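Local coordinates for oligopeptide-binding protein oppA (Lactococcus lactis, PDB 3DRF), which binds oligopeptides in a voluminous cavity as the receptor of the OppABCDF ABC transporter, which takes up peptides for growth in milk, at residues Ser317-Gln321 / Asn492-Asp498; Met305-Leu309 / Ala463-Asp467; Gly84-Asp88 / Ile100-Leu106; Phe74-Phe79 / Tyr559-Asn563; Ala266-Ser270 / Val286-Tyr292. One frame throughout, in Å; residues are numbered along the deposited sequence.

Contact 1: Ser317-Gln321 / Asn492-Asp498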
# COMPACT_ATOMS: atom_id res chain seq x y z
N SER A 317 -7.54 5.80 -19.11
CA SER A 317 -6.67 5.61 -17.91
C SER A 317 -6.20 6.92 -17.33
O SER A 317 -5.05 7.19 -17.25
CB SER A 317 -5.48 4.70 -18.24
OG SER A 317 -5.95 3.44 -18.59
N ILE A 318 -7.16 7.71 -16.91
CA ILE A 318 -6.90 9.07 -16.38
C ILE A 318 -7.93 9.51 -15.32
O ILE A 318 -9.12 9.36 -15.48
CB ILE A 318 -6.81 10.09 -17.59
CG1 ILE A 318 -6.40 11.53 -17.18
CG2 ILE A 318 -8.17 10.19 -18.35
CD1 ILE A 318 -6.42 12.58 -18.36
N ASN A 319 -7.39 10.09 -14.26
CA ASN A 319 -8.21 10.79 -13.26
C ASN A 319 -8.68 12.12 -13.83
O ASN A 319 -7.97 12.82 -14.48
CB ASN A 319 -7.36 10.98 -11.97
CG ASN A 319 -7.25 9.69 -11.20
OD1 ASN A 319 -8.18 9.26 -10.65
ND2 ASN A 319 -6.09 9.11 -11.19
N VAL A 320 -9.96 12.35 -13.61
CA VAL A 320 -10.64 13.54 -14.08
C VAL A 320 -11.24 14.29 -12.87
O VAL A 320 -12.14 13.82 -12.23
CB VAL A 320 -11.76 13.20 -15.08
CG1 VAL A 320 -12.35 14.49 -15.67
CG2 VAL A 320 -11.22 12.34 -16.28
N GLN A 321 -10.72 15.48 -12.59
CA GLN A 321 -11.08 16.22 -11.37
C GLN A 321 -12.31 17.13 -11.63
O GLN A 321 -12.19 18.31 -11.64
CB GLN A 321 -9.83 17.04 -10.94
CG GLN A 321 -9.99 17.66 -9.51
CD GLN A 321 -8.71 18.36 -9.07
OE1 GLN A 321 -7.64 18.03 -9.44
NE2 GLN A 321 -8.89 19.39 -8.28
N ASN A 492 -5.19 6.82 -6.93
CA ASN A 492 -5.55 8.20 -6.60
C ASN A 492 -7.07 8.22 -6.34
O ASN A 492 -7.85 8.48 -7.19
CB ASN A 492 -5.14 9.16 -7.76
CG ASN A 492 -5.32 10.65 -7.37
OD1 ASN A 492 -6.23 11.01 -6.76
ND2 ASN A 492 -4.40 11.48 -7.76
N PHE A 493 -7.43 7.90 -5.10
CA PHE A 493 -8.85 7.57 -4.74
C PHE A 493 -9.81 8.72 -4.83
O PHE A 493 -10.94 8.52 -5.07
CB PHE A 493 -8.92 6.98 -3.29
CG PHE A 493 -8.27 5.61 -3.11
CD1 PHE A 493 -8.16 4.72 -4.18
CD2 PHE A 493 -7.79 5.25 -1.89
CE1 PHE A 493 -7.57 3.47 -4.03
CE2 PHE A 493 -7.20 3.99 -1.75
CZ PHE A 493 -7.14 3.12 -2.80
N GLY A 494 -9.30 9.92 -4.60
CA GLY A 494 -10.10 11.13 -4.75
C GLY A 494 -10.09 11.76 -6.15
O GLY A 494 -10.82 12.69 -6.38
N HIS A 495 -9.25 11.25 -7.04
CA HIS A 495 -9.22 11.57 -8.50
C HIS A 495 -8.88 13.05 -8.79
O HIS A 495 -9.44 13.64 -9.67
CB HIS A 495 -10.56 11.18 -9.19
CG HIS A 495 -11.10 9.87 -8.73
ND1 HIS A 495 -10.45 8.69 -8.98
CD2 HIS A 495 -12.18 9.57 -8.01
CE1 HIS A 495 -11.10 7.70 -8.40
NE2 HIS A 495 -12.18 8.22 -7.85
N PHE A 496 -7.90 13.58 -8.07
CA PHE A 496 -7.35 14.87 -8.46
C PHE A 496 -6.42 14.66 -9.67
O PHE A 496 -5.89 13.61 -9.90
CB PHE A 496 -6.68 15.63 -7.29
CG PHE A 496 -5.34 15.06 -6.81
CD1 PHE A 496 -4.16 15.25 -7.54
CD2 PHE A 496 -5.29 14.34 -5.62
CE1 PHE A 496 -2.93 14.75 -7.06
CE2 PHE A 496 -4.06 13.87 -5.15
CZ PHE A 496 -2.90 14.07 -5.87
N ASN A 497 -6.30 15.72 -10.42
CA ASN A 497 -5.44 15.76 -11.61
C ASN A 497 -5.01 17.21 -11.79
O ASN A 497 -5.75 18.03 -12.26
CB ASN A 497 -6.19 15.26 -12.88
CG ASN A 497 -5.26 15.18 -14.08
OD1 ASN A 497 -4.43 16.00 -14.24
ND2 ASN A 497 -5.42 14.17 -14.87
N ASP A 498 -3.81 17.49 -11.36
CA ASP A 498 -3.34 18.84 -11.14
C ASP A 498 -1.95 19.00 -11.74
O ASP A 498 -1.09 18.25 -11.48
CB ASP A 498 -3.34 19.10 -9.60
CG ASP A 498 -2.90 20.52 -9.24
OD1 ASP A 498 -3.78 21.36 -9.00
OD2 ASP A 498 -1.72 20.77 -9.18
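Asn319 meets His495 through its side-chain carbonyl: His495 ND1 donates to Asn319 OD1 at 2.9 Å, with the oxygen lying in the ring plane at the ring's edge and the nitrogen almost in line with the C=O bond (168°). Amide and ring planes are nearly coplanar. The backbone oxygen of this asparagine is used as well: Asn319 O accepts from Asn497 ND2 at 2.9 Å. Asn497 is gripped a second time, its backbone N donating to Gln321 OE1 over 2.8 Å in a nearly straight bond (170°). Gln321 gets there with CG anti to its backbone N (chi1 -169°) and an extended chain, laying the amide oxygen beside CA and CB of Phe496. At the outer end, Ile318 CG1 packs on Asn497 ND2 at 3.6 Å.

Further out, the amide nitrogen of Asn319 donates to the carbonyls of Ala487 and Ala489, so both ends of this side chain are engaged. Residues 492-495 form a type I beta turn that presents His495, while Asp498 caps helix 499-508 and holds Tyr535 OH and Lys533. On the far side of the turn, Phe493 packs against the bound peptide. Were Asn319 shortened to an alanine, His495 ND1 would probably lose its acceptor and the carbonyls of Ala487 and Ala489 the ND2 donor, leaving the imidazole freer to turn. The geometry is consistent with a proton on His495 ND1, and the loop next to the peptide is tied to the short strand 318-320 by amide and imidazole polarity rather than by apolar packing.

Contact 2: Met305-Leu309 / Ala463-Asp467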
# COMPACT_ATOMS: atom_id res chain seq x y z
N MET A 305 -6.20 11.61 5.08
CA MET A 305 -7.58 11.88 4.79
C MET A 305 -7.72 12.33 3.31
O MET A 305 -7.06 13.21 2.84
CB MET A 305 -8.04 13.01 5.75
CG MET A 305 -9.54 13.39 5.58
SD MET A 305 -10.19 14.40 6.98
CE MET A 305 -9.16 15.90 6.80
N TYR A 306 -8.63 11.70 2.60
CA TYR A 306 -8.92 11.96 1.19
C TYR A 306 -10.20 12.76 1.02
O TYR A 306 -11.17 12.51 1.71
CB TYR A 306 -9.18 10.63 0.45
CG TYR A 306 -7.92 9.83 0.13
CD1 TYR A 306 -7.24 9.97 -1.11
CD2 TYR A 306 -7.39 8.95 1.04
CE1 TYR A 306 -6.10 9.24 -1.43
CE2 TYR A 306 -6.25 8.20 0.72
CZ TYR A 306 -5.63 8.36 -0.50
OH TYR A 306 -4.49 7.62 -0.75
N TYR A 307 -10.19 13.63 0.01
CA TYR A 307 -11.41 14.32 -0.47
C TYR A 307 -11.78 13.78 -1.87
O TYR A 307 -10.92 13.66 -2.71
CB TYR A 307 -11.14 15.81 -0.52
CG TYR A 307 -10.82 16.45 0.83
CD1 TYR A 307 -11.63 16.24 1.96
CD2 TYR A 307 -9.70 17.26 0.96
CE1 TYR A 307 -11.33 16.86 3.17
CE2 TYR A 307 -9.39 17.90 2.16
CZ TYR A 307 -10.23 17.68 3.25
OH TYR A 307 -9.97 18.30 4.43
N ASN A 308 -13.06 13.59 -2.10
CA ASN A 308 -13.53 13.06 -3.38
C ASN A 308 -13.77 14.23 -4.33
O ASN A 308 -14.69 15.00 -4.16
CB ASN A 308 -14.81 12.25 -3.14
CG ASN A 308 -15.22 11.44 -4.36
OD1 ASN A 308 -14.52 11.31 -5.29
ND2 ASN A 308 -16.41 10.89 -4.30
N LEU A 309 -12.93 14.33 -5.35
CA LEU A 309 -12.90 15.49 -6.24
C LEU A 309 -13.10 15.18 -7.71
O LEU A 309 -13.01 16.02 -8.51
CB LEU A 309 -11.54 16.20 -6.08
CG LEU A 309 -11.25 16.69 -4.64
CD1 LEU A 309 -9.80 17.24 -4.61
CD2 LEU A 309 -12.22 17.77 -4.13
N ALA A 463 -17.03 6.29 -7.04
CA ALA A 463 -18.37 6.59 -6.51
C ALA A 463 -18.53 8.09 -6.26
O ALA A 463 -17.58 8.76 -5.98
CB ALA A 463 -18.60 5.82 -5.22
N ASN A 464 -19.74 8.57 -6.32
CA ASN A 464 -20.02 9.96 -6.17
C ASN A 464 -20.70 10.25 -4.85
O ASN A 464 -21.13 11.31 -4.65
CB ASN A 464 -20.93 10.40 -7.33
CG ASN A 464 -20.75 11.81 -7.70
OD1 ASN A 464 -19.64 12.31 -7.68
ND2 ASN A 464 -21.84 12.48 -8.03
N ASP A 465 -20.78 9.28 -3.96
CA ASP A 465 -21.62 9.31 -2.73
C ASP A 465 -20.87 9.36 -1.40
O ASP A 465 -21.36 9.01 -0.38
CB ASP A 465 -22.58 8.12 -2.76
CG ASP A 465 -21.86 6.75 -2.66
OD1 ASP A 465 -20.62 6.71 -2.63
OD2 ASP A 465 -22.57 5.74 -2.59
N TRP A 466 -19.62 9.75 -1.50
CA TRP A 466 -18.80 10.09 -0.34
C TRP A 466 -18.02 11.37 -0.65
O TRP A 466 -17.74 11.70 -1.76
CB TRP A 466 -17.86 8.92 0.05
CG TRP A 466 -16.80 8.65 -1.03
CD1 TRP A 466 -16.94 7.89 -2.13
CD2 TRP A 466 -15.44 9.12 -1.03
NE1 TRP A 466 -15.75 7.85 -2.85
CE2 TRP A 466 -14.83 8.61 -2.19
CE3 TRP A 466 -14.70 9.94 -0.18
CZ2 TRP A 466 -13.51 8.91 -2.53
CZ3 TRP A 466 -13.41 10.24 -0.52
CH2 TRP A 466 -12.81 9.71 -1.68
N ASP A 467 -17.69 12.08 0.43
CA ASP A 467 -16.90 13.29 0.36
C ASP A 467 -15.52 13.21 1.03
O ASP A 467 -14.58 13.73 0.50
CB ASP A 467 -17.70 14.47 0.98
CG ASP A 467 -19.01 14.71 0.26
OD1 ASP A 467 -18.92 15.01 -0.91
OD2 ASP A 467 -20.06 14.57 0.89
O HOH W 1 -14.66 8.67 -6.38
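Asn308 lies flat on the indole of Trp466, its amide plane only 8° from that of the ring. Its CB sits 3.4 Å from the centroid of the six-membered ring of Trp466, a CH-pi contact, and ND2 reaches over toward the pyrrole side. With CG anti to the backbone N (chi1 -169°), the amide extends across the ring and places its nitrogen between two carbonyls: Asn308 ND2 donates to Trp466 O and to Ala463 O, each at 3.0 Å and each close to the amide plane. Both hydrogens of that nitrogen are therefore used.

The backbone adds a bond from Asn308 N to Asp467 O at 3.0 Å, and Tyr307 CA approaches the same oxygen at 3.4 Å. Here strand 292-307 ends beside the start of strand 468-474, its antiparallel neighbour in the large mixed sheet; the bond prolongs their pairing into the loops, next to the link between Tyr306 and Thr469. Arg323 braces this end, making a salt bridge with Asp467, which also accepts from Val412 N, and bonding to Asn308 O.

Packing is looser at the exposed Asn464, which barely touches the other segment. A water links the segments at the amide oxygen, 2.9 Å from Asn308 OD1 and 2.9 Å from Ala463 O, next to His495.

Contact 3: Gly84-Asp88 / Ile100-Leu106; sequences GGAAD and ITLRKDL
Arg103 reaches back along the loop 84-86 and fits its guanidinium edge against two successive carbonyls. Arg103 NE donates to Gly85 O at 2.9 Å and Arg103 NH2 to Gly84 O at 2.9 Å; both oxygens lie near the guanidinium plane, whereas the nitrogens stand above the carbonyl planes. The chain is extended from CG to NE, its methylenes passing over Gly85 O and Ala86 O. Gly84 has backbone angles that call for glycine. A methionine in place of Arg103 would probably leave the carbonyls of Gly84 and Gly85 without these donors and the glycine loop less firmly held.

The backbone Arg103 N also donates to Ala86 O at 3.0 Å. The segments run on as the antiparallel hairpin 87-92/97-102, with Ala87 and Leu102 a non-hydrogen-bonded pair and Asp88 and Thr101 a hydrogen-bonded one.

On the face carrying Ala87 and Leu102, the small Ala87 CB nestles between Leu102 CD2 at 3.8 Å and Ile100 CG2 at 4.1 Å. Ala86 makes a second small bump: its CB meets Leu106 CD1 at 3.8 Å, where the type I turn 103-106 swings that leucine back. On the other face, Asp88 OD1 accepts from Gly84 N at 2.9 Å.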
# COMPACT_ATOMS: atom_id res chain seq x y z
N GLY A 84 21.90 -12.26 -5.21
CA GLY A 84 21.78 -13.46 -4.42
C GLY A 84 20.39 -13.94 -4.11
O GLY A 84 20.22 -14.98 -3.60
N GLY A 85 19.37 -13.17 -4.44
CA GLY A 85 18.00 -13.63 -4.24
C GLY A 85 17.56 -14.60 -5.32
O GLY A 85 18.37 -15.11 -6.00
N ALA A 86 16.24 -14.71 -5.52
CA ALA A 86 15.71 -15.55 -6.61
C ALA A 86 16.18 -15.12 -7.98
O ALA A 86 16.32 -15.95 -8.85
CB ALA A 86 14.18 -15.61 -6.54
N ALA A 87 16.47 -13.82 -8.09
CA ALA A 87 17.00 -13.23 -9.32
C ALA A 87 17.92 -12.06 -8.95
O ALA A 87 17.87 -11.58 -7.84
CB ALA A 87 15.84 -12.72 -10.25
N ASP A 88 18.73 -11.67 -9.92
CA ASP A 88 19.55 -10.43 -9.84
C ASP A 88 19.07 -9.45 -10.93
O ASP A 88 18.55 -9.84 -11.95
CB ASP A 88 21.04 -10.75 -10.10
CG ASP A 88 21.69 -11.63 -9.00
OD1 ASP A 88 21.12 -11.81 -7.97
OD2 ASP A 88 22.80 -12.03 -9.30
N ILE A 100 17.26 -8.60 -16.00
CA ILE A 100 16.90 -9.47 -14.88
C ILE A 100 17.38 -10.89 -15.23
O ILE A 100 17.07 -11.40 -16.26
CB ILE A 100 15.34 -9.46 -14.63
CG1 ILE A 100 14.82 -8.09 -14.14
CG2 ILE A 100 14.98 -10.51 -13.62
CD1 ILE A 100 14.66 -7.05 -15.24
N THR A 101 18.15 -11.49 -14.33
CA THR A 101 18.63 -12.88 -14.49
C THR A 101 18.07 -13.74 -13.36
O THR A 101 18.43 -13.59 -12.24
CB THR A 101 20.17 -12.92 -14.47
OG1 THR A 101 20.65 -12.09 -15.53
CG2 THR A 101 20.70 -14.33 -14.69
N LEU A 102 17.16 -14.62 -13.74
CA LEU A 102 16.56 -15.57 -12.78
C LEU A 102 17.61 -16.68 -12.47
O LEU A 102 18.29 -17.12 -13.33
CB LEU A 102 15.31 -16.23 -13.40
CG LEU A 102 14.23 -15.28 -13.91
CD1 LEU A 102 13.19 -16.06 -14.70
CD2 LEU A 102 13.57 -14.48 -12.77
N ARG A 103 17.64 -17.12 -11.23
CA ARG A 103 18.50 -18.28 -10.89
C ARG A 103 18.19 -19.49 -11.77
O ARG A 103 17.08 -19.78 -12.07
CB ARG A 103 18.34 -18.66 -9.41
CG ARG A 103 19.20 -17.81 -8.50
CD ARG A 103 18.98 -18.30 -7.04
NE ARG A 103 19.80 -17.58 -6.06
CZ ARG A 103 20.94 -18.04 -5.59
NH1 ARG A 103 21.41 -19.20 -6.02
NH2 ARG A 103 21.58 -17.34 -4.71
N LYS A 104 19.23 -20.20 -12.17
CA LYS A 104 19.08 -21.45 -12.93
C LYS A 104 18.13 -22.46 -12.29
O LYS A 104 17.36 -23.09 -12.97
CB LYS A 104 20.46 -22.09 -13.15
CG LYS A 104 20.45 -23.21 -14.08
CD LYS A 104 21.86 -23.83 -14.15
CE LYS A 104 21.90 -25.37 -14.28
NZ LYS A 104 23.25 -25.77 -14.87
N ASP A 105 18.20 -22.56 -10.98
CA ASP A 105 17.40 -23.52 -10.19
C ASP A 105 16.14 -22.94 -9.54
O ASP A 105 15.57 -23.48 -8.66
CB ASP A 105 18.25 -24.30 -9.17
CG ASP A 105 18.99 -23.41 -8.23
OD1 ASP A 105 19.04 -22.17 -8.38
OD2 ASP A 105 19.60 -23.98 -7.28
N LEU A 106 15.76 -21.76 -9.98
CA LEU A 106 14.48 -21.20 -9.54
C LEU A 106 13.30 -21.93 -10.20
O LEU A 106 13.16 -21.89 -11.38
CB LEU A 106 14.43 -19.67 -9.85
CG LEU A 106 13.17 -18.96 -9.44
CD1 LEU A 106 12.97 -18.98 -7.89
CD2 LEU A 106 13.17 -17.47 -10.01

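Contact 4: Phe74-Phe79 / Tyr559-Asn563; sequences FTDSGF and YGAMN
Met562 lies along one face of the Phe74 ring. Met562 CB stands 3.6 Å from the ring centroid of Phe74, almost on the normal (2° off), making a CH-pi contact, and the sulfur continues toward the ring's root, where it sits obliquely 4.3 Å from the same centroid as a Met-aromatic contact. Bends at chi2 (-67°) and chi3 fold the methionine round the backbone beyond Phe74: Thr75 N points at Met562 SD over 3.5 Å in a weak hydrogen bond, and Met562 CE meets Thr75 OG1 at 3.6 Å.

At the other end the aromatic pair is T-shaped. Phe79 turns its edge toward the face of Tyr559, with ring planes at 69° and centroids 5.1 Å apart; CE1 and CZ do the touching, set over the CG and CD1 side of the tyrosine ring. The Tyr559 hydroxyl goes on to the carbonyl of Gln298.

The two groups are joined by a type I beta turn, Asp76 to Phe79, following the short, weakly bonded strand 74-75 that pairs with 81-82. The loop leading to the C-terminal helix 564-567 passes close against this turn at Gly560, whose CA is 3.8 Å from Ser77 CA; a side chain there would collide with Ser77. Thr75 OG1 donates to Asp76 O, which also accepts from Phe79 N. A water donates to both Thr75 O and Gly560 O, bridging the two backbones.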
# COMPACT_ATOMS: atom_id res chain seq x y z
N PHE A 74 16.72 -9.63 -3.49
CA PHE A 74 17.16 -9.34 -2.15
C PHE A 74 17.63 -7.88 -2.12
O PHE A 74 17.95 -7.33 -3.12
CB PHE A 74 18.34 -10.26 -1.75
CG PHE A 74 17.94 -11.68 -1.29
CD1 PHE A 74 16.64 -12.10 -1.31
CD2 PHE A 74 18.91 -12.57 -0.85
CE1 PHE A 74 16.30 -13.39 -0.87
CE2 PHE A 74 18.55 -13.87 -0.42
CZ PHE A 74 17.27 -14.24 -0.47
N THR A 75 17.63 -7.34 -0.91
CA THR A 75 18.12 -5.98 -0.65
C THR A 75 18.92 -5.93 0.62
O THR A 75 18.89 -6.83 1.39
CB THR A 75 16.98 -4.90 -0.51
OG1 THR A 75 16.31 -5.08 0.75
CG2 THR A 75 15.94 -4.97 -1.67
N ASP A 76 19.66 -4.85 0.76
CA ASP A 76 20.30 -4.51 2.06
C ASP A 76 19.30 -3.79 2.95
O ASP A 76 18.16 -3.67 2.60
CB ASP A 76 21.59 -3.71 1.86
CG ASP A 76 21.38 -2.33 1.23
OD1 ASP A 76 20.31 -1.82 1.23
OD2 ASP A 76 22.38 -1.82 0.76
N SER A 77 19.74 -3.33 4.13
CA SER A 77 18.84 -2.73 5.08
C SER A 77 18.37 -1.32 4.67
O SER A 77 17.48 -0.81 5.25
CB SER A 77 19.51 -2.62 6.47
OG SER A 77 20.64 -1.79 6.37
N GLY A 78 18.99 -0.75 3.66
CA GLY A 78 18.54 0.50 3.03
C GLY A 78 17.68 0.34 1.76
O GLY A 78 17.40 1.25 1.03
N PHE A 79 17.28 -0.92 1.52
CA PHE A 79 16.34 -1.34 0.42
C PHE A 79 17.03 -1.32 -0.96
O PHE A 79 16.38 -1.44 -1.99
CB PHE A 79 15.00 -0.52 0.42
CG PHE A 79 14.33 -0.48 1.77
CD1 PHE A 79 13.89 -1.65 2.34
CD2 PHE A 79 14.22 0.66 2.47
CE1 PHE A 79 13.29 -1.65 3.63
CE2 PHE A 79 13.60 0.66 3.73
CZ PHE A 79 13.17 -0.50 4.29
N TYR A 559 15.02 -4.51 8.91
CA TYR A 559 15.00 -4.40 7.48
C TYR A 559 16.30 -4.98 6.94
O TYR A 559 17.31 -4.95 7.60
CB TYR A 559 14.75 -2.94 7.03
CG TYR A 559 13.36 -2.40 7.37
CD1 TYR A 559 12.24 -2.97 6.83
CD2 TYR A 559 13.19 -1.33 8.26
CE1 TYR A 559 10.97 -2.49 7.13
CE2 TYR A 559 11.92 -0.84 8.56
CZ TYR A 559 10.81 -1.45 7.99
OH TYR A 559 9.53 -1.02 8.23
N GLY A 560 16.24 -5.53 5.77
CA GLY A 560 17.43 -6.22 5.29
C GLY A 560 17.60 -7.72 5.67
O GLY A 560 18.50 -8.38 5.21
N ALA A 561 16.70 -8.25 6.50
CA ALA A 561 16.70 -9.68 6.76
C ALA A 561 16.01 -10.40 5.62
O ALA A 561 14.87 -10.19 5.37
CB ALA A 561 15.95 -9.93 8.09
N MET A 562 16.76 -11.22 4.92
CA MET A 562 16.25 -11.85 3.68
C MET A 562 15.79 -13.32 3.80
O MET A 562 15.23 -13.84 2.91
CB MET A 562 17.30 -11.77 2.55
CG MET A 562 17.67 -10.34 2.14
SD MET A 562 16.22 -9.55 1.36
CE MET A 562 15.88 -8.20 2.55
N ASN A 563 16.06 -13.94 4.93
CA ASN A 563 15.82 -15.38 5.10
C ASN A 563 15.09 -15.73 6.36
O ASN A 563 15.22 -16.81 6.87
CB ASN A 563 17.14 -16.10 5.11
CG ASN A 563 17.59 -16.43 3.76
OD1 ASN A 563 16.95 -17.16 3.06
ND2 ASN A 563 18.70 -15.88 3.38
O HOH W 2 20.43 -8.05 3.31

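Contact 5: Ala266-Ser270 / Val286-Tyr292; sequences ALSSS and VKNLKGY
A Schellman motif closes helix 263-268, and the tyrosine at the start of strand 292-307 reaches into it. Ser270, with positive phi, is the first residue to leave the helical conformation, and its N bonds back to Leu267 O. That same oxygen takes a second donor across the contact: Tyr292 OH donates to Leu267 O at 2.7 Å, meeting it in the carbonyl plane on a lone pair, with Leu267 O near the plane of the Tyr292 ring, at its edge.

Leu267 carries the apolar part. Its CG, anti to the carbonyl carbon (chi1 -62°), leads toward the other segment, where the two methyls part company: Leu267 CD2 packs on Tyr292 CE1 at 3.6 Å, while Leu267 CD1 faces Val286 CG2 at 4.0 Å. Leu267 CB meets Leu289 CD1 at 3.6 Å, the two leucine side chains crossing at about a right angle.

The contact joins two short helices, 263-268 and 283-287, that come before and after strand 274-276 in the chain, and the loop into strand 292-307. Pro547 of strand 536-549 and Met278 pack on both Leu267 and Val286.

On the solvent side, by the exposed Ser268 and Ser270, Leu289 CD2 lies 3.5 Å from Ser268 OG, a hydroxyl bonded to Val264 O. Here too a water donates to Tyr292 OH at 2.8 Å and makes a weak link to Ser270 OG.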
# COMPACT_ATOMS: atom_id res chain seq x y z
N ALA A 266 -6.04 -14.14 22.57
CA ALA A 266 -5.30 -15.15 21.80
C ALA A 266 -3.85 -15.24 22.21
O ALA A 266 -3.30 -16.29 22.25
CB ALA A 266 -5.41 -14.87 20.26
N LEU A 267 -3.25 -14.12 22.55
CA LEU A 267 -1.91 -14.14 23.09
C LEU A 267 -1.90 -14.70 24.52
O LEU A 267 -1.04 -15.47 24.83
CB LEU A 267 -1.30 -12.73 23.11
CG LEU A 267 -1.13 -12.06 21.72
CD1 LEU A 267 -0.83 -10.54 21.90
CD2 LEU A 267 0.02 -12.76 20.98
N SER A 268 -2.86 -14.33 25.35
CA SER A 268 -2.91 -14.83 26.72
C SER A 268 -3.07 -16.37 26.75
O SER A 268 -2.58 -17.01 27.62
CB SER A 268 -4.03 -14.14 27.50
OG SER A 268 -3.81 -12.76 27.57
N SER A 269 -3.76 -16.92 25.79
CA SER A 269 -4.02 -18.37 25.76
C SER A 269 -2.99 -19.13 24.88
O SER A 269 -3.10 -20.31 24.69
CB SER A 269 -5.42 -18.60 25.23
OG SER A 269 -5.51 -18.38 23.83
N SER A 270 -2.02 -18.42 24.32
CA SER A 270 -1.00 -19.02 23.42
C SER A 270 -1.58 -19.63 22.16
O SER A 270 -1.02 -20.55 21.61
CB SER A 270 -0.15 -20.06 24.18
OG SER A 270 0.71 -19.46 25.08
N VAL A 286 -0.23 -5.62 25.42
CA VAL A 286 0.71 -6.59 24.89
C VAL A 286 2.03 -6.60 25.63
O VAL A 286 2.59 -7.60 25.90
CB VAL A 286 0.93 -6.36 23.37
CG1 VAL A 286 2.08 -7.23 22.85
CG2 VAL A 286 -0.38 -6.67 22.61
N LYS A 287 2.51 -5.43 25.96
CA LYS A 287 3.76 -5.33 26.75
C LYS A 287 3.52 -5.89 28.17
O LYS A 287 4.47 -6.30 28.76
CB LYS A 287 4.25 -3.87 26.84
CG LYS A 287 4.84 -3.33 25.54
CD LYS A 287 5.41 -1.89 25.75
CE LYS A 287 4.32 -0.87 25.85
NZ LYS A 287 4.88 0.51 26.09
N ASN A 288 2.29 -5.85 28.67
CA ASN A 288 1.91 -6.34 30.02
C ASN A 288 1.95 -7.89 30.06
O ASN A 288 1.99 -8.47 31.12
CB ASN A 288 0.50 -5.86 30.44
CG ASN A 288 0.44 -4.38 30.87
OD1 ASN A 288 1.43 -3.72 31.00
ND2 ASN A 288 -0.77 -3.87 31.02
N LEU A 289 1.92 -8.55 28.91
CA LEU A 289 1.85 -10.03 28.89
C LEU A 289 3.15 -10.70 29.24
O LEU A 289 4.17 -10.33 28.85
CB LEU A 289 1.36 -10.54 27.54
CG LEU A 289 -0.08 -10.11 27.20
CD1 LEU A 289 -0.42 -10.61 25.84
CD2 LEU A 289 -1.18 -10.50 28.22
N LYS A 290 3.04 -11.80 29.97
CA LYS A 290 4.17 -12.62 30.23
C LYS A 290 4.34 -13.65 29.07
O LYS A 290 3.39 -14.08 28.45
CB LYS A 290 3.97 -13.33 31.56
CG LYS A 290 3.90 -12.36 32.79
CD LYS A 290 4.98 -11.27 32.82
CE LYS A 290 4.75 -10.26 33.93
NZ LYS A 290 5.69 -9.11 33.81
N GLY A 291 5.57 -13.96 28.82
CA GLY A 291 5.91 -14.98 27.85
C GLY A 291 6.16 -14.54 26.42
O GLY A 291 6.37 -15.36 25.59
N TYR A 292 6.16 -13.23 26.21
CA TYR A 292 6.39 -12.64 24.87
C TYR A 292 7.52 -11.59 24.88
O TYR A 292 7.69 -10.91 25.84
CB TYR A 292 5.09 -11.99 24.36
CG TYR A 292 3.99 -13.00 23.98
CD1 TYR A 292 3.89 -13.52 22.70
CD2 TYR A 292 3.08 -13.43 24.92
CE1 TYR A 292 2.94 -14.43 22.38
CE2 TYR A 292 2.16 -14.33 24.62
CZ TYR A 292 2.07 -14.84 23.37
OH TYR A 292 1.05 -15.70 23.12
O HOH W 3 2.01 -18.11 22.19

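Overall arrangement
Contacts 1 and 2 adjoin, with Gly494 O probably hydrogen-bonded to Leu309 N, and Phe493 O packing on the Trp466 ring; their segments alternate along the chain. Contacts 3 and 4 form a second pair, their centres about 34 to 43 Å from those of contacts 1 and 2; here Gly85 packs on the Phe74 ring. Contact 5 stands apart, centred about 29 Å from contact 4, though it shares strand 292-307 with contact 2. The buried contact 2 and partly buried contact 1 rely on asparagine amides, the buried contact 3 on hairpin pairing plus an arginine. Surface contact 4 depends on aromatic and sulfur packing, whereas the partly buried contact 5 combines leucine packing with one phenol bond.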